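Local coordinates for protein phosphotransferase system, mannose/fructose/N-acetylgalactosamine-specific component IIB (Thermoanaerobacter tengcongensis, PDB 3LFJ) that probably transfers phosphoryl groups from a phosphohistidine protein to sugar during uptake, as a cytoplasmic IIB component of a mannose-type phosphotransferase system, at residues 133-138 with 180-185; 160-165 with 173-178. All coordinates share one frame; numbering follows the deposited sequence.

Interaction 1 of 2, residues 133-138 with 180-185; sequences QRKGIS and EKYFPE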
# COMPACT_ATOMS: atom_id res chain seq x y z
N GLN A 133 -11.93 -17.52 3.01
CA GLN A 133 -12.57 -16.83 1.89
C GLN A 133 -11.59 -16.42 0.79
O GLN A 133 -11.99 -15.96 -0.28
CB GLN A 133 -13.31 -15.59 2.40
CG GLN A 133 -14.50 -15.89 3.32
CD GLN A 133 -14.10 -16.38 4.71
OE1 GLN A 133 -13.02 -16.07 5.22
NE2 GLN A 133 -14.98 -17.15 5.34
N ARG A 134 -10.30 -16.60 1.04
CA ARG A 134 -9.28 -16.22 0.08
C ARG A 134 -8.63 -17.43 -0.55
O ARG A 134 -8.53 -18.49 0.06
CB ARG A 134 -8.20 -15.37 0.77
CG ARG A 134 -8.71 -14.03 1.27
CD ARG A 134 -7.63 -13.27 2.04
NE ARG A 134 -8.02 -11.87 2.18
CZ ARG A 134 -7.70 -11.10 3.21
NH1 ARG A 134 -6.98 -11.58 4.22
NH2 ARG A 134 -8.11 -9.84 3.25
N LYS A 135 -8.20 -17.25 -1.79
CA LYS A 135 -7.45 -18.27 -2.51
C LYS A 135 -5.97 -17.97 -2.35
O LYS A 135 -5.55 -16.83 -2.52
CB LYS A 135 -7.83 -18.25 -3.99
CG LYS A 135 -6.97 -19.16 -4.86
CD LYS A 135 -7.44 -19.15 -6.30
CE LYS A 135 -8.73 -19.93 -6.48
NZ LYS A 135 -9.92 -19.21 -5.93
N GLY A 136 -5.18 -18.99 -2.03
CA GLY A 136 -3.74 -18.85 -1.91
C GLY A 136 -3.10 -18.56 -3.25
O GLY A 136 -3.42 -19.21 -4.25
N ILE A 137 -2.20 -17.58 -3.30
CA ILE A 137 -1.50 -17.26 -4.53
C ILE A 137 -0.00 -17.43 -4.33
O ILE A 137 0.67 -18.12 -5.09
CB ILE A 137 -1.85 -15.82 -5.02
CG1 ILE A 137 -3.35 -15.71 -5.28
CG2 ILE A 137 -1.07 -15.49 -6.28
CD1 ILE A 137 -3.83 -14.28 -5.43
N SER A 138 0.51 -16.82 -3.26
CA SER A 138 1.91 -16.93 -2.90
C SER A 138 2.04 -17.07 -1.39
O SER A 138 1.05 -16.96 -0.66
CB SER A 138 2.67 -15.69 -3.40
OG SER A 138 2.25 -14.55 -2.66
N GLU A 180 -5.87 -14.74 -14.73
CA GLU A 180 -5.76 -15.85 -15.68
C GLU A 180 -5.46 -17.19 -15.02
O GLU A 180 -6.07 -18.21 -15.38
CB GLU A 180 -4.69 -15.55 -16.73
CG GLU A 180 -5.11 -14.49 -17.73
CD GLU A 180 -3.99 -14.10 -18.67
OE1 GLU A 180 -2.81 -14.41 -18.36
OE2 GLU A 180 -4.27 -13.49 -19.72
N LYS A 181 -4.55 -17.21 -14.05
CA LYS A 181 -4.13 -18.46 -13.42
C LYS A 181 -4.96 -18.89 -12.22
O LYS A 181 -5.16 -20.08 -12.00
CB LYS A 181 -2.65 -18.38 -13.00
CG LYS A 181 -1.68 -18.24 -14.14
CD LYS A 181 -0.27 -18.52 -13.66
CE LYS A 181 0.73 -18.53 -14.82
NZ LYS A 181 2.06 -19.04 -14.37
N TYR A 182 -5.42 -17.92 -11.43
CA TYR A 182 -6.03 -18.24 -10.14
C TYR A 182 -7.53 -17.97 -10.06
O TYR A 182 -8.21 -18.51 -9.18
CB TYR A 182 -5.31 -17.50 -9.02
CG TYR A 182 -3.86 -17.90 -8.88
CD1 TYR A 182 -3.49 -18.98 -8.09
CD2 TYR A 182 -2.86 -17.20 -9.54
CE1 TYR A 182 -2.17 -19.36 -7.97
CE2 TYR A 182 -1.54 -17.57 -9.42
CZ TYR A 182 -1.20 -18.65 -8.64
OH TYR A 182 0.12 -19.02 -8.51
N PHE A 183 -8.04 -17.14 -10.96
CA PHE A 183 -9.46 -16.81 -10.99
C PHE A 183 -10.02 -16.75 -12.41
O PHE A 183 -10.65 -15.76 -12.78
CB PHE A 183 -9.70 -15.46 -10.31
CG PHE A 183 -9.16 -15.39 -8.92
CD1 PHE A 183 -9.97 -15.64 -7.82
CD2 PHE A 183 -7.83 -15.08 -8.70
CE1 PHE A 183 -9.47 -15.58 -6.54
CE2 PHE A 183 -7.31 -15.01 -7.42
CZ PHE A 183 -8.14 -15.26 -6.34
N PRO A 184 -9.79 -17.81 -13.20
CA PRO A 184 -10.19 -17.86 -14.61
C PRO A 184 -11.65 -17.44 -14.80
O PRO A 184 -12.56 -18.22 -14.53
CB PRO A 184 -9.99 -19.34 -14.98
CG PRO A 184 -9.92 -20.06 -13.65
CD PRO A 184 -9.19 -19.09 -12.78
N GLU A 185 -11.85 -16.21 -15.27
CA GLU A 185 -13.18 -15.63 -15.40
C GLU A 185 -13.08 -14.16 -15.80
O GLU A 185 -12.66 -13.32 -15.01
CB GLU A 185 -13.96 -15.75 -14.09

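Interaction 2 of 2, residues 160-165 with 173-178; sequences VDVYLQ and IHLTTV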
# COMPACT_ATOMS: atom_id res chain seq x y z
N VAL A 160 -4.32 2.27 -12.48
CA VAL A 160 -3.24 1.84 -11.61
C VAL A 160 -2.61 0.53 -12.09
O VAL A 160 -3.30 -0.41 -12.48
CB VAL A 160 -3.73 1.67 -10.15
CG1 VAL A 160 -4.89 0.70 -10.09
CG2 VAL A 160 -2.59 1.21 -9.26
N ASP A 161 -1.28 0.48 -12.05
CA ASP A 161 -0.55 -0.73 -12.37
C ASP A 161 -0.48 -1.55 -11.09
O ASP A 161 0.18 -1.14 -10.13
CB ASP A 161 0.86 -0.36 -12.85
CG ASP A 161 1.72 -1.58 -13.17
OD1 ASP A 161 2.96 -1.47 -13.06
OD2 ASP A 161 1.17 -2.64 -13.52
N VAL A 162 -1.17 -2.69 -11.08
CA VAL A 162 -1.26 -3.53 -9.89
C VAL A 162 -0.46 -4.80 -10.07
O VAL A 162 -0.65 -5.52 -11.07
CB VAL A 162 -2.69 -3.95 -9.61
CG1 VAL A 162 -2.75 -4.78 -8.32
CG2 VAL A 162 -3.59 -2.71 -9.50
N TYR A 163 0.41 -5.09 -9.11
CA TYR A 163 1.15 -6.34 -9.09
C TYR A 163 1.46 -6.84 -7.69
O TYR A 163 1.53 -6.05 -6.74
CB TYR A 163 2.42 -6.25 -9.94
CG TYR A 163 3.43 -5.20 -9.52
CD1 TYR A 163 3.55 -4.01 -10.23
CD2 TYR A 163 4.30 -5.42 -8.46
CE1 TYR A 163 4.49 -3.07 -9.90
CE2 TYR A 163 5.24 -4.46 -8.09
CZ TYR A 163 5.33 -3.30 -8.83
OH TYR A 163 6.26 -2.35 -8.50
N LEU A 164 1.62 -8.15 -7.57
CA LEU A 164 2.02 -8.80 -6.34
C LEU A 164 3.52 -8.92 -6.31
O LEU A 164 4.13 -9.38 -7.29
CB LEU A 164 1.44 -10.21 -6.28
CG LEU A 164 -0.02 -10.36 -5.85
CD1 LEU A 164 -0.97 -9.63 -6.77
CD2 LEU A 164 -0.36 -11.84 -5.78
N GLN A 165 4.13 -8.53 -5.21
CA GLN A 165 5.57 -8.68 -5.03
C GLN A 165 5.94 -8.46 -3.58
O GLN A 165 5.62 -7.42 -2.99
CB GLN A 165 6.36 -7.71 -5.91
CG GLN A 165 7.84 -8.06 -6.01
CD GLN A 165 8.61 -7.09 -6.87
OE1 GLN A 165 8.21 -5.94 -7.06
NE2 GLN A 165 9.75 -7.54 -7.41
N ILE A 173 4.17 -10.76 -9.87
CA ILE A 173 3.04 -11.30 -10.63
C ILE A 173 2.02 -10.20 -10.93
O ILE A 173 1.39 -9.67 -10.01
CB ILE A 173 2.33 -12.43 -9.85
CG1 ILE A 173 3.33 -13.53 -9.47
CG2 ILE A 173 1.18 -13.00 -10.69
CD1 ILE A 173 2.74 -14.61 -8.56
N HIS A 174 1.84 -9.84 -12.19
CA HIS A 174 0.86 -8.81 -12.52
C HIS A 174 -0.57 -9.27 -12.28
O HIS A 174 -0.86 -10.47 -12.29
CB HIS A 174 1.03 -8.31 -13.96
CG HIS A 174 2.42 -7.87 -14.26
ND1 HIS A 174 2.82 -6.55 -14.20
CD2 HIS A 174 3.53 -8.58 -14.59
CE1 HIS A 174 4.10 -6.46 -14.49
NE2 HIS A 174 4.56 -7.68 -14.73
N LEU A 175 -1.45 -8.31 -12.02
CA LEU A 175 -2.85 -8.59 -11.76
C LEU A 175 -3.48 -9.45 -12.86
O LEU A 175 -4.22 -10.39 -12.57
CB LEU A 175 -3.64 -7.28 -11.60
CG LEU A 175 -5.13 -7.40 -11.31
CD1 LEU A 175 -5.39 -8.27 -10.08
CD2 LEU A 175 -5.76 -6.00 -11.17
N THR A 176 -3.19 -9.13 -14.12
CA THR A 176 -3.79 -9.88 -15.22
C THR A 176 -3.42 -11.36 -15.15
O THR A 176 -4.25 -12.23 -15.45
CB THR A 176 -3.37 -9.30 -16.58
OG1 THR A 176 -1.95 -9.25 -16.66
CG2 THR A 176 -3.93 -7.91 -16.74
N THR A 177 -2.19 -11.64 -14.74
CA THR A 177 -1.71 -13.02 -14.59
C THR A 177 -2.40 -13.72 -13.44
O THR A 177 -2.68 -14.92 -13.49
CB THR A 177 -0.19 -13.05 -14.36
OG1 THR A 177 0.48 -12.44 -15.47
CG2 THR A 177 0.31 -14.48 -14.20
N VAL A 178 -2.67 -12.96 -12.37
CA VAL A 178 -3.39 -13.49 -11.23
C VAL A 178 -4.77 -13.99 -11.65
O VAL A 178 -5.19 -15.08 -11.27
CB VAL A 178 -3.54 -12.41 -10.11
CG1 VAL A 178 -4.54 -12.86 -9.05
CG2 VAL A 178 -2.19 -12.11 -9.48
O HOH W 1 0.55 -5.15 -13.52

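Interaction 1 of 2, residues 133-138 with 180-185
The short two-stranded antiparallel ribbon of 135-136 and 142-143 meets the C-terminal end of helix 175-182 through Lys135 and Ile137, which pack on the consecutive aromatic residues Tyr182 and Phe183. Both chains touch both aromatic residues, Lys135 lying over the face of Phe183 and Ile137 over that of Tyr182. Lys135 places CD 4.2 Å from the Phe183 ring centroid and 21° off its normal, a CH-pi contact displaced toward the rim; its CB also comes down on the ring, 3.8 Å from Phe183 CZ. The lysine chain starts extended, with CG anti to the backbone N (chi1 173°), and then bends at chi3 and chi4, which folds NZ back to the ring, 3.7 Å from Phe183 CE1. Ile137 divides its branches between the two aromatics. Its CG2 sits 4.0 Å from the Tyr182 centroid in a second CH-pi contact, while CD1 reaches the edge of the Phe183 ring, 4.1 Å from CE2. Val178, one helical turn before Tyr182, also touches both Ile137 and Phe183, and Leu143 of the partner strand packs on Ile137. Just past the strand, Ile137 and Ser138 both face Val141 in a classic beta bulge. No hydrogen bond joins the two segments, and this surface contact appears to rest mainly on apolar and CH-pi packing, with the lysine contributing its methylenes while its ammonium end lies near the phenylalanine rim.

Interaction 2 of 2, residues 160-165 with 173-178
Val162 O accepts two hydrogen bonds, one from Leu175 N (3.1 Å) and one from a water 2.8 Å away. The same water donates to Asp161 OD2 over 2.6 Å and lies in the plane of the His174 ring at its edge, hydrogen-bonded to ND1. It thus bridges Asp161 and His174, whose OD2 and ND1 are themselves 4.3 Å apart, and would help fix the rotation of the imidazole. Beyond it, Leu164 and Ile173 form a hydrogen-bonded antiparallel pair: Leu164 N gives a nearly straight bond to Ile173 O (2.9 Å, 171°), and Ile173 N returns one to Leu164 O. Tyr163 and His174 are the adjacent non-hydrogen-bonded pair. Apolar side chains close the contact. Val162 CB meets Leu175 CB at 4.0 Å, and Leu164, its CG anti to the carbonyl carbon (chi1 -81°), brings CD1 within 3.9 Å of Val178 CG2, the two chains crossing at about a right angle. The Leu175 side chain also packs on Leu151 and Leu152 of helix 145-158. With His174 as N-cap, and its O accepting from Val178 N, the arrangement is a beta hairpin at the edge of the mixed sheet whose second strand passes directly into helix 175-182.

Interactions 1 and 2 have centres about 12 Å apart and share helix 175-182, interaction 2 using its start and interaction 1 its end. Along the chain the order is 133-138, 160-165, 173-178, 180-185, so the hairpin contact falls wholly between the two segments of interaction 1. They touch directly: Ile137 CG2 lies 3.8 Å from Leu164 CD2, and Ile137 CD1 3.9 Å from Val178 CG1, so the apolar packing of the two contacts is continuous at that point. Together they fasten the C-terminal helix at both ends: its start, with strand 173-174 before it, is held against strand 161-164, and its end against the small ribbon of 135-136 and 142-143.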